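Local coordinates for protein malonyl CoA reductase (malonate semialdehyde-forming) (Sulfolobus tokodaii, PDB 2EP5) that probably reduces malonyl-CoA to malonate semialdehyde with NADPH, as a member of the aspartate-semialdehyde dehydrogenase family, at residues K275-A280 with T337-E342. Numbering follows the deposited sequence.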
loop_
_atom_site.group_PDB
_atom_site.type_symbol
_atom_site.label_atom_id
_atom_site.label_comp_id
_atom_site.label_asym_id
_atom_site.label_seq_id
_atom_site.Cartn_x
_atom_site.Cartn_y
_atom_site.Cartn_z
ATOM N N LYS A 275 12.665 -27.184 -29.320
ATOM C CA LYS A 275 12.948 -28.466 -28.691
ATOM C C LYS A 275 11.962 -28.735 -27.564
ATOM O O LYS A 275 12.077 -29.737 -26.853
ATOM C CB LYS A 275 14.373 -28.482 -28.143
ATOM C CG LYS A 275 15.429 -28.130 -29.167
ATOM C CD LYS A 275 15.381 -29.054 -30.372
ATOM C CE LYS A 275 16.489 -28.709 -31.354
ATOM N NZ LYS A 275 16.427 -29.530 -32.592
ATOM N N ASN A 276 10.995 -27.835 -27.409
ATOM C CA ASN A 276 9.984 -27.968 -26.370
ATOM C C ASN A 276 10.596 -28.308 -25.023
ATOM O O ASN A 276 10.241 -29.313 -24.410
ATOM C CB ASN A 276 8.982 -29.056 -26.744
ATOM C CG ASN A 276 8.249 -28.744 -28.013
ATOM O OD1 ASN A 276 8.828 -28.771 -29.094
ATOM N ND2 ASN A 276 6.965 -28.431 -27.894
ATOM N N LEU A 277 11.519 -27.471 -24.564
ATOM C CA LEU A 277 12.162 -27.706 -23.284
ATOM C C LEU A 277 11.141 -27.429 -22.177
ATOM O O LEU A 277 10.381 -26.460 -22.248
ATOM C CB LEU A 277 13.399 -26.809 -23.152
ATOM C CG LEU A 277 14.415 -26.939 -24.300
ATOM C CD1 LEU A 277 15.620 -26.063 -24.027
ATOM C CD2 LEU A 277 14.857 -28.392 -24.449
ATOM N N PRO A 278 11.113 -28.285 -21.140
ATOM C CA PRO A 278 10.193 -28.177 -20.001
ATOM C C PRO A 278 9.949 -26.799 -19.402
ATOM O O PRO A 278 8.825 -26.493 -19.001
ATOM C CB PRO A 278 10.777 -29.165 -18.979
ATOM C CG PRO A 278 12.198 -29.354 -19.414
ATOM C CD PRO A 278 12.092 -29.359 -20.906
ATOM N N THR A 279 10.983 -25.968 -19.346
ATOM C CA THR A 279 10.838 -24.639 -18.766
ATOM C C THR A 279 10.666 -23.512 -19.796
ATOM O O THR A 279 10.547 -22.340 -19.428
ATOM C CB THR A 279 12.032 -24.341 -17.850
ATOM O OG1 THR A 279 12.134 -25.385 -16.876
ATOM C CG2 THR A 279 11.856 -23.000 -17.126
ATOM N N ALA A 280 10.636 -23.870 -21.077
ATOM C CA ALA A 280 10.465 -22.881 -22.141
ATOM C C ALA A 280 8.988 -22.576 -22.405
ATOM O O ALA A 280 8.197 -23.481 -22.654
ATOM C CB ALA A 280 11.110 -23.377 -23.420
ATOM N N THR A 337 17.753 -19.788 -15.327
ATOM C CA THR A 337 18.882 -20.611 -14.919
ATOM C C THR A 337 18.546 -22.067 -15.234
ATOM O O THR A 337 19.350 -22.803 -15.804
ATOM C CB THR A 337 19.154 -20.486 -13.414
ATOM O OG1 THR A 337 19.539 -19.144 -13.112
ATOM C CG2 THR A 337 20.271 -21.440 -12.987
ATOM N N ILE A 338 17.340 -22.470 -14.857
ATOM C CA ILE A 338 16.883 -23.832 -15.086
ATOM C C ILE A 338 16.749 -24.073 -16.588
ATOM O O ILE A 338 17.091 -25.149 -17.088
ATOM C CB ILE A 338 15.526 -24.066 -14.357
ATOM C CG1 ILE A 338 15.758 -24.060 -12.840
ATOM C CG2 ILE A 338 14.889 -25.374 -14.806
ATOM C CD1 ILE A 338 14.480 -24.040 -12.013
ATOM N N LEU A 339 16.264 -23.065 -17.307
ATOM C CA LEU A 339 16.091 -23.180 -18.752
ATOM C C LEU A 339 17.465 -23.271 -19.413
ATOM O O LEU A 339 17.637 -23.937 -20.439
ATOM C CB LEU A 339 15.341 -21.961 -19.311
ATOM C CG LEU A 339 14.360 -22.183 -20.471
ATOM C CD1 LEU A 339 14.392 -20.974 -21.385
ATOM C CD2 LEU A 339 14.700 -23.424 -21.263
ATOM N N THR A 340 18.446 -22.592 -18.825
ATOM C CA THR A 340 19.795 -22.614 -19.367
ATOM C C THR A 340 20.352 -24.021 -19.259
ATOM O O THR A 340 20.993 -24.508 -20.188
ATOM C CB THR A 340 20.719 -21.619 -18.627
ATOM O OG1 THR A 340 20.224 -20.286 -18.814
ATOM C CG2 THR A 340 22.144 -21.700 -19.175
ATOM N N VAL A 341 20.095 -24.682 -18.130
ATOM C CA VAL A 341 20.570 -26.054 -17.946
ATOM C C VAL A 341 19.889 -26.976 -18.964
ATOM O O VAL A 341 20.542 -27.829 -19.572
ATOM C CB VAL A 341 20.283 -26.601 -16.515
ATOM C CG1 VAL A 341 20.815 -28.022 -16.397
ATOM C CG2 VAL A 341 20.938 -25.718 -15.464
ATOM N N GLU A 342 18.585 -26.799 -19.162
ATOM C CA GLU A 342 17.869 -27.641 -20.122
ATOM C C GLU A 342 18.507 -27.518 -21.511
ATOM O O GLU A 342 18.738 -28.519 -22.193
ATOM C CB GLU A 342 16.387 -27.250 -20.188
ATOM C CG GLU A 342 15.736 -27.098 -18.819
ATOM C CD GLU A 342 14.229 -26.891 -18.883
ATOM O OE1 GLU A 342 13.727 -26.358 -19.894
ATOM O OE2 GLU A 342 13.542 -27.250 -17.907
#
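The type I beta turn Leu-277 to Ala-280, closed by Ala-280 N to Leu-277 O (2.9 Å), lies against one side of the helical segment 337-342, with the CA atoms of Thr-279 and Leu-339 5.5 Å apart. Just before it, Asn-276, with positive phi, is the C-prime residue of the Schellman motif ending helix 271-274. Glu-342 reaches across to the turn, its chain extended beyond CG (chi2 -172°), and its carboxylate meets Thr-279. OE1 accepts the backbone N of Thr-279 through its syn lone pair (2.8 Å, N-H...O angle 159°), while the OG1 of Thr-279 donates to OE2, an oxygen less surely placed. Alongside the carboxylate, Leu-277 crosses Leu-339 at about a right angle, CD1 to CD2 at 3.9 Å, and Ala-280 CB lies 4.2 Å from the same CD2. A leucine in place of Glu-342 would probably leave the backbone N-H of Thr-279 without its acceptor and the turn less firmly tied to the helix. A glutamate on the C-terminal helix 334-347 thus holds the type I turn of the loop before strand 285-287, in the dimerisation domain, beside the Rossmann-type NAD-binding domain, whose helix 15-24 touches Thr-279 and Ile-338 through Met-23.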